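Local coordinates for protein tannase (Lactobacillus plantarum, PDB 3WA7) that catalyses the hydrolysis of ester bonds in tannins, as a tannase (tannin acyl hydrolase) built on the alpha/beta-hydrolase fold, at residues A[198-203]-A[409-414]; A[135-140]-A[193-198]. One frame throughout, in Å; residues are numbered along the deposited sequence.

Contact 1. Residues A[198-203]-A[409-414]; sequences FAVSAY and KHWRIR
Val200 and Ala202 of strand 199-203 bond alternately forward and back to strand 410-414, which runs parallel to it, the two axes only 5° apart. Val200 N donates to His410 O at 2.9 Å, Arg412 N returns a bond to Val200 O at 2.8 Å, and Ala202 repeats the pattern with Arg412 O and Arg414 N. Where the strands begin, a water bridges Phe198 O and Lys409 N. On the face carrying Val200, Ala202, Trp411 and Ile413 the side chains are apolar: Val200 CG2 sits over the six-membered ring of Trp411, 3.9 Å from its centroid, a CH-pi contact well served by a branched residue. Trp411 gives its NE1 proton to Ala408 O. The other face is largely polar. Arg412 carries CG anti to the backbone N (chi1 -176°) and stays extended to NE, which takes its guanidinium beside Tyr203; a second water accepts from Arg412 NH1 and donates to Ser201 OG, which is also hydrogen-bonded to Asn160 of the next strand. Asp456 receives both Arg412 and the Tyr203 hydroxyl, while Arg414 pairs with Asp442. Near the strand starts, Phe198 CZ meets His410 CD2 at 3.7 Å, their planes inclined. The pair lies inside the central sheet of the alpha/beta-hydrolase fold, between strands 157-160 and 440-444, with helix 457-468 against the face of Ser201, Tyr203, His410 and Arg412.

Contact 2. Residues A[135-140]-A[193-198]; sequences DMKAAI and ATDDIF
Lys137 NZ is gripped by several oxygens: OD1 of Asp195, two waters and the backbone oxygen of Ser175. The direct link, Lys137 NZ to Asp195 OD1 at 3.2 Å, is a salt bridge whose hydrogen bond is weak, and the waters supplement it. Both accept from Lys137 NZ; the first also lies within hydrogen-bonding distance of Asp195 O, the second of Asp195 OD2. The ammonium is therefore linked directly to OD1 and, through the waters, to OD2 and the backbone oxygen of the same residue. A lysine suits this buried place because its long arm lies across the aspartate, Lys137 CG 3.9 Å from Asp195 CG, before a bend at the last torsion (chi4 -67°) brings NZ round to OD1. The carboxylate has further partners, Asn177 N at OD1 and Arg141 at OD2, which together limit its rotation. Asp196, whose CB points away from segment 135-140, is held by Asn177 and by a salt bridge to Lys144, further along the same helix.

One helical turn beyond Lys137, Ile140 makes the apolar half of the contact. Its CG2 rests on Asp195 CA at 3.6 Å, and Ile140 CD1 reaches Ile197 CG2, also at 3.6 Å, the two isoleucine side chains crossing at about a right angle. Ile157 and Met71, from the neighbouring strands 157-160 and 69-72, also touch Ile140, so a branched aliphatic fits between helix 131-145 and the sheet. An alanine in place of Lys137 would remove the ammonium and is likely to leave Asp195 OD1 without its salt-bridge mate and the two waters less firmly held. With Arg141 also paired to Asp195, the buried aspartate probably stays ionised, its negative charge balanced by cations from the helix that it joins to the loop leading into strand 199-203.

Overall arrangement
Phe198 ends the loop of contact 2 and begins the segment of contact 1, so the two follow each other along the chain, their centres about 15 Å apart. Both are largely buried, but contact 1 lies nearer the middle of the molecule, its centre about 10 Å from the chain centre against about 16 Å for contact 2. Contact 1 joins two neighbouring strands by regular backbone bonds, with distinct apolar and polar faces. Contact 2 joins a helix to an irregular loop, where side-chain charge, water and a small isoleucine contact replace backbone pairing. Strand 157-160 borders both: it pairs with strand 199-203 and meets the isoleucines of contact 2.

Contact 1. Residues A[198-203]-A[409-414]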
# COMPACT_ATOMS: atom_id res chain seq x y z
N PHE A 198 5.19 15.08 -0.64
CA PHE A 198 6.64 15.04 -0.70
C PHE A 198 7.26 13.66 -0.93
O PHE A 198 8.16 13.51 -1.76
CB PHE A 198 7.21 15.64 0.59
CG PHE A 198 8.71 15.65 0.66
CD1 PHE A 198 9.46 16.47 -0.18
CD2 PHE A 198 9.38 14.84 1.58
CE1 PHE A 198 10.85 16.50 -0.09
CE2 PHE A 198 10.77 14.87 1.67
CZ PHE A 198 11.51 15.70 0.84
N ALA A 199 6.79 12.66 -0.19
CA ALA A 199 7.35 11.33 -0.33
C ALA A 199 6.34 10.24 -0.04
O ALA A 199 5.34 10.46 0.64
CB ALA A 199 8.56 11.18 0.59
N VAL A 200 6.63 9.05 -0.55
CA VAL A 200 5.76 7.89 -0.39
C VAL A 200 6.45 6.72 0.28
O VAL A 200 7.55 6.32 -0.11
CB VAL A 200 5.25 7.38 -1.76
CG1 VAL A 200 4.53 6.04 -1.59
CG2 VAL A 200 4.32 8.40 -2.39
N SER A 201 5.81 6.17 1.31
CA SER A 201 6.29 4.97 1.98
C SER A 201 5.17 3.97 1.78
O SER A 201 4.00 4.26 2.09
CB SER A 201 6.53 5.20 3.47
OG SER A 201 6.82 3.96 4.09
N ALA A 202 5.49 2.79 1.26
CA ALA A 202 4.47 1.79 1.03
C ALA A 202 4.96 0.38 1.27
O ALA A 202 5.98 -0.04 0.71
CB ALA A 202 3.93 1.92 -0.39
N TYR A 203 4.23 -0.35 2.10
CA TYR A 203 4.55 -1.74 2.39
C TYR A 203 3.58 -2.61 1.61
O TYR A 203 2.37 -2.36 1.59
CB TYR A 203 4.43 -2.03 3.89
CG TYR A 203 5.47 -1.30 4.71
CD1 TYR A 203 5.27 0.01 5.13
CD2 TYR A 203 6.69 -1.92 5.02
CE1 TYR A 203 6.25 0.69 5.85
CE2 TYR A 203 7.67 -1.24 5.73
CZ TYR A 203 7.44 0.06 6.14
OH TYR A 203 8.41 0.73 6.86
N LYS A 409 8.57 13.01 -5.55
CA LYS A 409 9.90 12.68 -6.07
C LYS A 409 10.65 11.60 -5.30
O LYS A 409 11.66 11.08 -5.79
CB LYS A 409 10.75 13.95 -6.14
CG LYS A 409 10.13 15.07 -6.98
CD LYS A 409 9.81 14.59 -8.39
CE LYS A 409 9.09 15.66 -9.20
NZ LYS A 409 8.77 15.21 -10.58
N HIS A 410 10.17 11.24 -4.12
CA HIS A 410 10.85 10.25 -3.28
C HIS A 410 9.95 9.09 -2.88
O HIS A 410 8.88 9.30 -2.31
CB HIS A 410 11.38 10.95 -2.03
CG HIS A 410 12.07 12.24 -2.31
ND1 HIS A 410 13.29 12.31 -2.96
CD2 HIS A 410 11.70 13.53 -2.09
CE1 HIS A 410 13.64 13.58 -3.12
NE2 HIS A 410 12.69 14.33 -2.60
N TRP A 411 10.42 7.87 -3.14
CA TRP A 411 9.65 6.66 -2.84
C TRP A 411 10.43 5.59 -2.09
O TRP A 411 11.61 5.34 -2.36
CB TRP A 411 9.15 6.02 -4.14
CG TRP A 411 8.29 6.90 -4.98
CD1 TRP A 411 8.66 8.06 -5.60
CD2 TRP A 411 6.90 6.72 -5.27
NE1 TRP A 411 7.58 8.61 -6.25
CE2 TRP A 411 6.49 7.81 -6.07
CE3 TRP A 411 5.95 5.74 -4.93
CZ2 TRP A 411 5.17 7.95 -6.53
CZ3 TRP A 411 4.64 5.88 -5.39
CH2 TRP A 411 4.27 6.98 -6.19
N ARG A 412 9.75 4.93 -1.15
CA ARG A 412 10.34 3.83 -0.39
C ARG A 412 9.32 2.70 -0.42
O ARG A 412 8.21 2.83 0.11
CB ARG A 412 10.64 4.21 1.06
CG ARG A 412 11.34 3.09 1.83
CD ARG A 412 11.81 3.55 3.21
NE ARG A 412 12.66 2.56 3.87
CZ ARG A 412 12.21 1.49 4.53
NH1 ARG A 412 10.91 1.25 4.62
NH2 ARG A 412 13.07 0.66 5.11
N ILE A 413 9.68 1.60 -1.07
CA ILE A 413 8.79 0.47 -1.21
C ILE A 413 9.39 -0.81 -0.63
O ILE A 413 10.57 -1.09 -0.82
CB ILE A 413 8.48 0.21 -2.70
CG1 ILE A 413 7.91 1.49 -3.33
CG2 ILE A 413 7.51 -0.96 -2.84
CD1 ILE A 413 7.71 1.38 -4.83
N ARG A 414 8.56 -1.56 0.08
CA ARG A 414 8.97 -2.83 0.68
C ARG A 414 7.89 -3.88 0.46
O ARG A 414 6.70 -3.58 0.50
CB ARG A 414 9.22 -2.66 2.19
CG ARG A 414 10.44 -1.84 2.56
CD ARG A 414 11.73 -2.58 2.21
NE ARG A 414 12.94 -1.86 2.61
CZ ARG A 414 13.44 -0.81 1.96
NH1 ARG A 414 12.85 -0.34 0.87
NH2 ARG A 414 14.55 -0.23 2.41
O HOH W 1 8.60 15.34 -3.72
O HOH W 2 8.59 1.88 3.21

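Contact 2. Residues A[135-140]-A[193-198]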
# COMPACT_ATOMS: atom_id res chain seq x y z
N ASP A 135 -10.69 10.29 -0.19
CA ASP A 135 -10.56 10.65 1.22
C ASP A 135 -9.11 10.97 1.59
O ASP A 135 -8.86 11.91 2.34
CB ASP A 135 -11.08 9.53 2.13
CG ASP A 135 -12.59 9.52 2.24
OD1 ASP A 135 -13.23 10.50 1.81
OD2 ASP A 135 -13.14 8.53 2.77
N MSE A 136 -8.17 10.19 1.08
CA MSE A 136 -6.76 10.44 1.37
C MSE A 136 -6.39 11.83 0.85
O MSE A 136 -5.69 12.59 1.53
CB MSE A 136 -5.88 9.37 0.72
CG MSE A 136 -4.42 9.41 1.16
SE MSE A 136 -4.19 8.96 3.04
CE MSE A 136 -3.87 10.74 3.75
N LYS A 137 -6.87 12.16 -0.34
CA LYS A 137 -6.57 13.46 -0.93
C LYS A 137 -7.25 14.59 -0.16
O LYS A 137 -6.66 15.66 0.01
CB LYS A 137 -7.02 13.49 -2.40
CG LYS A 137 -6.09 12.73 -3.35
CD LYS A 137 -6.72 12.54 -4.73
CE LYS A 137 -5.73 11.93 -5.72
NZ LYS A 137 -4.61 12.87 -6.02
N ALA A 138 -8.48 14.36 0.29
CA ALA A 138 -9.19 15.39 1.05
C ALA A 138 -8.43 15.68 2.33
O ALA A 138 -8.31 16.83 2.75
CB ALA A 138 -10.61 14.92 1.37
N ALA A 139 -7.92 14.63 2.97
CA ALA A 139 -7.16 14.79 4.20
C ALA A 139 -5.88 15.57 3.93
O ALA A 139 -5.50 16.44 4.72
CB ALA A 139 -6.83 13.43 4.81
N ILE A 140 -5.22 15.26 2.82
CA ILE A 140 -4.00 15.97 2.46
C ILE A 140 -4.33 17.45 2.19
O ILE A 140 -3.60 18.34 2.63
CB ILE A 140 -3.35 15.36 1.20
CG1 ILE A 140 -2.89 13.94 1.53
CG2 ILE A 140 -2.18 16.23 0.73
CD1 ILE A 140 -2.44 13.13 0.31
N ALA A 193 -7.11 23.42 -1.54
CA ALA A 193 -5.66 23.32 -1.52
C ALA A 193 -5.24 22.16 -2.42
O ALA A 193 -6.08 21.43 -2.94
CB ALA A 193 -5.16 23.08 -0.10
N THR A 194 -3.93 22.01 -2.61
CA THR A 194 -3.40 20.94 -3.45
C THR A 194 -3.28 19.65 -2.64
O THR A 194 -3.40 19.66 -1.41
CB THR A 194 -2.00 21.31 -3.99
OG1 THR A 194 -1.14 21.64 -2.89
CG2 THR A 194 -2.09 22.48 -4.95
N ASP A 195 -3.05 18.53 -3.33
CA ASP A 195 -2.91 17.25 -2.64
C ASP A 195 -1.67 16.46 -3.05
O ASP A 195 -1.56 15.27 -2.77
CB ASP A 195 -4.17 16.38 -2.82
CG ASP A 195 -4.55 16.19 -4.27
OD1 ASP A 195 -3.70 15.74 -5.06
OD2 ASP A 195 -5.72 16.47 -4.61
N ASP A 196 -0.73 17.13 -3.72
CA ASP A 196 0.51 16.48 -4.10
C ASP A 196 1.33 16.39 -2.81
O ASP A 196 1.21 17.26 -1.95
CB ASP A 196 1.26 17.30 -5.17
CG ASP A 196 1.62 18.69 -4.69
OD1 ASP A 196 2.82 18.94 -4.43
OD2 ASP A 196 0.71 19.53 -4.57
N ILE A 197 2.13 15.35 -2.67
CA ILE A 197 2.92 15.18 -1.46
C ILE A 197 4.42 15.10 -1.72
O ILE A 197 4.86 15.05 -2.87
CB ILE A 197 2.47 13.93 -0.68
CG1 ILE A 197 2.64 12.68 -1.54
CG2 ILE A 197 1.01 14.10 -0.24
CD1 ILE A 197 2.24 11.38 -0.85
N PHE A 198 5.19 15.08 -0.64
CA PHE A 198 6.64 15.04 -0.70
C PHE A 198 7.26 13.66 -0.93
O PHE A 198 8.16 13.51 -1.76
CB PHE A 198 7.21 15.64 0.59
CG PHE A 198 8.71 15.65 0.66
CD1 PHE A 198 9.46 16.47 -0.18
CD2 PHE A 198 9.38 14.84 1.58
CE1 PHE A 198 10.85 16.50 -0.09
CE2 PHE A 198 10.77 14.87 1.67
CZ PHE A 198 11.51 15.70 0.84
O HOH W 3 -2.49 12.98 -4.14
O HOH W 4 -6.24 15.10 -6.96